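Local coordinates for HD domain-containing protein (PDB 2HEK) that binds GDP and a zinc ion and, as an HD-domain protein, is probably a dGTPase-like phosphohydrolase, although its function is not established, at residues G16-R21 against K123-H128; E75-A80 against S151-G156. All coordinates share one frame; numbering follows the deposited sequence.

How the interactions relate
Two contacts with centres about 15 Å apart lie on the same side of the chain's centre. Their segments alternate along the chain: 16-21, 75-80, 123-128, 151-156. Interaction 1 is a polar surface contact between the short helix 17-23 and the loop joining helices 117-123 and 128-139, near a bound GDP. Interaction 2 is buried packing of helix 74-82 on helix 145-155, close to the zinc site of the HD domain. Helix 74-82 joins them, because Tyr126 and Ala18 of interaction 1 both rest on Glu75, and Tyr126 also packs on Leu79. A continuous run of packing thus leads from beside the nucleotide pocket inward towards the metal.

Interaction 1. Residues G16-R21 against K123-H128; sequences GEAGLR and KQDYSH
Arg21 and Asp125 reach toward each other from opposite directions and join in a salt bridge. Arg21 NH1 donates to Asp125 OD2 at 2.7 Å, meeting that oxygen on its syn side but tilted 26° out of the carboxylate plane, and the guanidinium and carboxylate planes are turned 33° apart. The twist is consistent with one short bond and one long one: Arg21 NH2 to Asp125 OD1 is weak, at 3.4 Å, and a water accepts weakly from Arg21 NH2 and donates to Asp125 OD1. A bend at chi3 (-118°) folds the Arg21 chain back over its own helix, where Ala18 CA lies 4.0 Å above the guanidinium plane. Ala18 is small enough to let Asp125 OD2 come within 3.4 Å of its CB. Gln124 turns its aliphatic CB to Arg21 NH1, while its amide NE2 bonds to Glu120 O. A leucine in place of Arg21 would probably leave the Asp125 carboxylate without its charge mate and freer to turn. The salt bridge links helix 17-23, whose Leu20 touches GDP, to the loop between helices 117-123 and 128-139, and Tyr126 packs on Leu76 of helix 74-82 and on Ile131 of helix 128-139.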
loop_
_atom_site.group_PDB
_atom_site.type_symbol
_atom_site.label_atom_id
_atom_site.label_comp_id
_atom_site.label_asym_id
_atom_site.label_seq_id
_atom_site.Cartn_x
_atom_site.Cartn_y
_atom_site.Cartn_z
ATOM N N GLY A 16 -3.262 27.285 6.398
ATOM C CA GLY A 16 -3.186 28.489 7.231
ATOM C C GLY A 16 -4.381 29.410 7.075
ATOM O O GLY A 16 -5.325 29.102 6.355
ATOM N N GLU A 17 -4.351 30.562 7.733
ATOM C CA GLU A 17 -5.556 31.379 7.794
ATOM C C GLU A 17 -5.955 31.982 6.453
ATOM O O GLU A 17 -7.145 32.111 6.163
ATOM C CB GLU A 17 -5.412 32.491 8.838
ATOM C CG GLU A 17 -6.516 33.562 8.781
ATOM C CD GLU A 17 -7.887 33.127 9.341
ATOM O OE1 GLU A 17 -8.559 32.227 8.753
ATOM O OE2 GLU A 17 -8.312 33.733 10.357
ATOM N N ALA A 18 -4.982 32.395 5.643
ATOM C CA ALA A 18 -5.360 33.003 4.362
ATOM C C ALA A 18 -6.081 31.972 3.484
ATOM O O ALA A 18 -7.131 32.255 2.891
ATOM C CB ALA A 18 -4.135 33.614 3.641
ATOM N N GLY A 19 -5.543 30.751 3.450
ATOM C CA GLY A 19 -6.168 29.682 2.676
ATOM C C GLY A 19 -7.558 29.330 3.156
ATOM O O GLY A 19 -8.464 29.141 2.332
ATOM N N LEU A 20 -7.746 29.239 4.480
ATOM C CA LEU A 20 -9.080 28.948 5.039
ATOM C C LEU A 20 -10.135 29.972 4.650
ATOM O O LEU A 20 -11.280 29.613 4.331
ATOM C CB LEU A 20 -9.017 28.875 6.564
ATOM C CG LEU A 20 -10.266 28.347 7.270
ATOM C CD1 LEU A 20 -10.446 26.860 7.008
ATOM C CD2 LEU A 20 -10.196 28.622 8.765
ATOM N N ARG A 21 -9.755 31.252 4.670
ATOM C CA ARG A 21 -10.695 32.332 4.315
ATOM C C ARG A 21 -11.132 32.163 2.871
ATOM O O ARG A 21 -12.331 32.314 2.517
ATOM C CB ARG A 21 -10.016 33.694 4.520
ATOM C CG ARG A 21 -9.835 34.124 5.994
ATOM C CD ARG A 21 -9.325 35.609 6.103
ATOM N NE ARG A 21 -8.008 35.723 6.753
ATOM C CZ ARG A 21 -6.923 36.271 6.203
ATOM N NH1 ARG A 21 -6.977 36.796 4.977
ATOM N NH2 ARG A 21 -5.780 36.299 6.886
ATOM N N LYS A 123 -6.802 40.807 -0.776
ATOM C CA LYS A 123 -6.327 42.163 -0.419
ATOM C C LYS A 123 -5.975 42.316 1.055
ATOM O O LYS A 123 -5.179 43.180 1.402
ATOM C CB LYS A 123 -7.324 43.257 -0.822
ATOM C CG LYS A 123 -7.177 43.693 -2.261
ATOM C CD LYS A 123 -5.882 44.519 -2.496
ATOM C CE LYS A 123 -6.154 46.029 -2.378
ATOM N NZ LYS A 123 -4.909 46.778 -2.199
ATOM N N GLN A 124 -6.542 41.466 1.920
ATOM C CA GLN A 124 -6.171 41.462 3.329
ATOM C C GLN A 124 -4.712 41.092 3.567
ATOM O O GLN A 124 -4.106 41.548 4.543
ATOM C CB GLN A 124 -7.098 40.528 4.146
ATOM C CG GLN A 124 -8.595 40.854 3.980
ATOM C CD GLN A 124 -8.888 42.352 4.110
ATOM O OE1 GLN A 124 -8.510 42.976 5.113
ATOM N NE2 GLN A 124 -9.561 42.940 3.091
ATOM N N ASP A 125 -4.151 40.264 2.691
ATOM C CA ASP A 125 -2.784 39.793 2.836
ATOM C C ASP A 125 -1.801 40.286 1.754
ATOM O O ASP A 125 -0.590 40.279 1.997
ATOM C CB ASP A 125 -2.781 38.259 2.839
ATOM C CG ASP A 125 -3.652 37.675 3.953
ATOM O OD1 ASP A 125 -3.359 37.982 5.130
ATOM O OD2 ASP A 125 -4.630 36.936 3.642
ATOM N N TYR A 126 -2.299 40.682 0.577
ATOM C CA TYR A 126 -1.393 40.967 -0.574
ATOM C C TYR A 126 -1.703 42.327 -1.185
ATOM O O TYR A 126 -2.852 42.726 -1.192
ATOM C CB TYR A 126 -1.484 39.851 -1.647
ATOM C CG TYR A 126 -0.758 38.599 -1.165
ATOM C CD1 TYR A 126 -1.457 37.526 -0.617
ATOM C CD2 TYR A 126 0.636 38.552 -1.158
ATOM C CE1 TYR A 126 -0.770 36.402 -0.121
ATOM C CE2 TYR A 126 1.327 37.458 -0.658
ATOM C CZ TYR A 126 0.618 36.384 -0.153
ATOM O OH TYR A 126 1.349 35.312 0.341
ATOM N N SER A 127 -0.667 43.002 -1.702
ATOM C CA SER A 127 -0.783 44.276 -2.429
ATOM C C SER A 127 -1.547 44.060 -3.729
ATOM O O SER A 127 -1.635 42.919 -4.216
ATOM C CB SER A 127 0.618 44.762 -2.758
ATOM O OG SER A 127 1.238 43.874 -3.693
ATOM N N HIS A 128 -2.086 45.138 -4.313
ATOM C CA HIS A 128 -2.686 45.084 -5.642
ATOM C C HIS A 128 -1.764 44.402 -6.684
ATOM O O HIS A 128 -2.242 43.613 -7.512
ATOM C CB HIS A 128 -3.006 46.526 -6.147
ATOM C CG HIS A 128 -3.686 46.553 -7.471
ATOM N ND1 HIS A 128 -5.051 46.694 -7.602
ATOM C CD2 HIS A 128 -3.207 46.375 -8.722
ATOM C CE1 HIS A 128 -5.381 46.629 -8.881
ATOM N NE2 HIS A 128 -4.281 46.436 -9.585
HETATM O O HOH W 1 -3.099 35.745 6.960
#

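Interaction 2. Residues E75-A80 against S151-G156; sequences ELVKLA and SEIITG
Ile154 reaches across to Val77 and Ala80 with one limb of its branched side chain. At CB the chain divides. CG1 stands anti to the carbonyl carbon (chi1 -62°) and takes the limb toward helix 74-82. Ile154 CG1 passes Val77 CG2 at 4.0 Å, the two side chains sliding past each other in opposite directions. The tip, Ile154 CD1, then settles against the other helix: Ala80 CB lies 3.5 Å from it and Val77 CG2 3.8 Å, and it also touches the backbone oxygen Val77 O. Alanine suits position 80 because a single methyl lets CD1 come close to the helix backbone, and beta-branched valine presents a compact methyl beside it. Val77 CG2 also meets Ile153 CG2 at 4.2 Å, so neighbouring isoleucines share one valine.

The two segments run in roughly the same direction, their axes 9.8 Å apart and inclined by 33°, within the all-helical HD domain. Helix 74-82 leads directly to His84 and Asp85, the HD pair, and helix 145-155 leads to Asp161; Asp85 and Asp161 bind zinc together with His54. The side chain of Ile154 lies about 4 Å from that of Asp161, and its backbone bonds to that residue, so this apolar packing lies next to the metal site, with the Ile154 side chain about 7 Å from the zinc ion.

At the end of helix 145-155, Thr155 turns its hydroxyl back to the preceding turn: Thr155 OG1 donates to Ser151 O at 2.7 Å, from well above the carbonyl plane, and Thr155 N bonds to the same oxygen. Farther round helix 74-82, buried Lys78 points away from the isoleucines; its NZ forms salt bridges with Glu75, where the hydrogen bond is weak, and with Glu63 of helix 51-69.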
loop_
_atom_site.group_PDB
_atom_site.type_symbol
_atom_site.label_atom_id
_atom_site.label_comp_id
_atom_site.label_asym_id
_atom_site.label_seq_id
_atom_site.Cartn_x
_atom_site.Cartn_y
_atom_site.Cartn_z
ATOM N N GLU A 75 4.174 31.413 0.202
ATOM C CA GLU A 75 2.737 31.567 0.472
ATOM C C GLU A 75 1.995 31.994 -0.781
ATOM O O GLU A 75 0.896 31.516 -1.066
ATOM C CB GLU A 75 2.464 32.522 1.641
ATOM C CG GLU A 75 0.944 32.722 1.928
ATOM C CD GLU A 75 0.226 31.459 2.458
ATOM O OE1 GLU A 75 0.878 30.394 2.700
ATOM O OE2 GLU A 75 -1.001 31.556 2.652
ATOM N N LEU A 76 2.621 32.853 -1.576
ATOM C CA LEU A 76 1.911 33.400 -2.729
ATOM C C LEU A 76 1.689 32.307 -3.772
ATOM O O LEU A 76 0.622 32.235 -4.374
ATOM C CB LEU A 76 2.696 34.571 -3.348
ATOM C CG LEU A 76 2.022 35.151 -4.582
ATOM C CD1 LEU A 76 0.765 35.922 -4.149
ATOM C CD2 LEU A 76 2.984 36.045 -5.341
ATOM N N VAL A 77 2.719 31.481 -4.011
ATOM C CA VAL A 77 2.598 30.423 -5.016
ATOM C C VAL A 77 1.623 29.353 -4.499
ATOM O O VAL A 77 0.881 28.796 -5.289
ATOM C CB VAL A 77 3.971 29.849 -5.466
ATOM C CG1 VAL A 77 4.646 29.116 -4.366
ATOM C CG2 VAL A 77 3.814 28.874 -6.661
ATOM N N LYS A 78 1.589 29.112 -3.182
ATOM C CA LYS A 78 0.650 28.139 -2.609
ATOM C C LYS A 78 -0.754 28.620 -2.873
ATOM O O LYS A 78 -1.643 27.833 -3.273
ATOM C CB LYS A 78 0.843 27.950 -1.098
ATOM C CG LYS A 78 2.054 27.047 -0.730
ATOM C CD LYS A 78 2.416 27.213 0.749
ATOM C CE LYS A 78 1.187 27.001 1.695
ATOM N NZ LYS A 78 1.574 27.248 3.151
ATOM N N LEU A 79 -0.978 29.915 -2.669
ATOM C CA LEU A 79 -2.331 30.415 -2.939
ATOM C C LEU A 79 -2.633 30.392 -4.422
ATOM O O LEU A 79 -3.765 30.129 -4.802
ATOM C CB LEU A 79 -2.580 31.813 -2.305
ATOM C CG LEU A 79 -2.486 31.881 -0.768
ATOM C CD1 LEU A 79 -2.737 33.324 -0.201
ATOM C CD2 LEU A 79 -3.426 30.861 -0.097
ATOM N N ALA A 80 -1.641 30.671 -5.283
ATOM C CA ALA A 80 -1.876 30.551 -6.723
ATOM C C ALA A 80 -2.298 29.108 -7.064
ATOM O O ALA A 80 -3.172 28.892 -7.919
ATOM C CB ALA A 80 -0.595 30.949 -7.513
ATOM N N SER A 151 5.333 30.087 -11.716
ATOM C CA SER A 151 4.296 29.511 -12.555
ATOM C C SER A 151 4.626 28.060 -12.946
ATOM O O SER A 151 3.723 27.217 -12.991
ATOM C CB SER A 151 4.107 30.342 -13.811
ATOM O OG SER A 151 2.956 29.896 -14.482
ATOM N N GLU A 152 5.914 27.781 -13.195
ATOM C CA GLU A 152 6.409 26.414 -13.494
ATOM C C GLU A 152 6.118 25.446 -12.340
ATOM O O GLU A 152 5.828 24.266 -12.572
ATOM C CB GLU A 152 7.923 26.410 -13.735
ATOM C CG GLU A 152 8.328 26.882 -15.111
ATOM C CD GLU A 152 9.854 26.884 -15.356
ATOM O OE1 GLU A 152 10.668 26.488 -14.484
ATOM O OE2 GLU A 152 10.237 27.335 -16.453
ATOM N N ILE A 153 6.210 25.950 -11.110
ATOM C CA ILE A 153 5.959 25.121 -9.935
ATOM C C ILE A 153 4.535 24.533 -9.967
ATOM O O ILE A 153 4.325 23.391 -9.568
ATOM C CB ILE A 153 6.266 25.872 -8.620
ATOM C CG1 ILE A 153 7.787 26.104 -8.493
ATOM C CG2 ILE A 153 5.650 25.124 -7.369
ATOM C CD1 ILE A 153 8.207 26.978 -7.275
ATOM N N ILE A 154 3.591 25.294 -10.489
ATOM C CA ILE A 154 2.200 24.876 -10.572
ATOM C C ILE A 154 1.808 24.213 -11.895
ATOM O O ILE A 154 1.165 23.154 -11.870
ATOM C CB ILE A 154 1.225 26.034 -10.298
ATOM C CG1 ILE A 154 1.415 26.574 -8.879
ATOM C CG2 ILE A 154 -0.260 25.553 -10.445
ATOM C CD1 ILE A 154 0.824 27.980 -8.796
ATOM N N THR A 155 2.226 24.797 -13.033
ATOM C CA THR A 155 1.657 24.482 -14.346
ATOM C C THR A 155 2.659 23.752 -15.250
ATOM O O THR A 155 2.315 23.362 -16.375
ATOM C CB THR A 155 1.205 25.784 -15.095
ATOM O OG1 THR A 155 2.349 26.616 -15.273
ATOM C CG2 THR A 155 0.126 26.607 -14.265
ATOM N N GLY A 156 3.890 23.553 -14.778
ATOM C CA GLY A 156 4.926 22.893 -15.597
ATOM C C GLY A 156 4.667 21.406 -15.789
ATOM O O GLY A 156 3.656 20.875 -15.313
#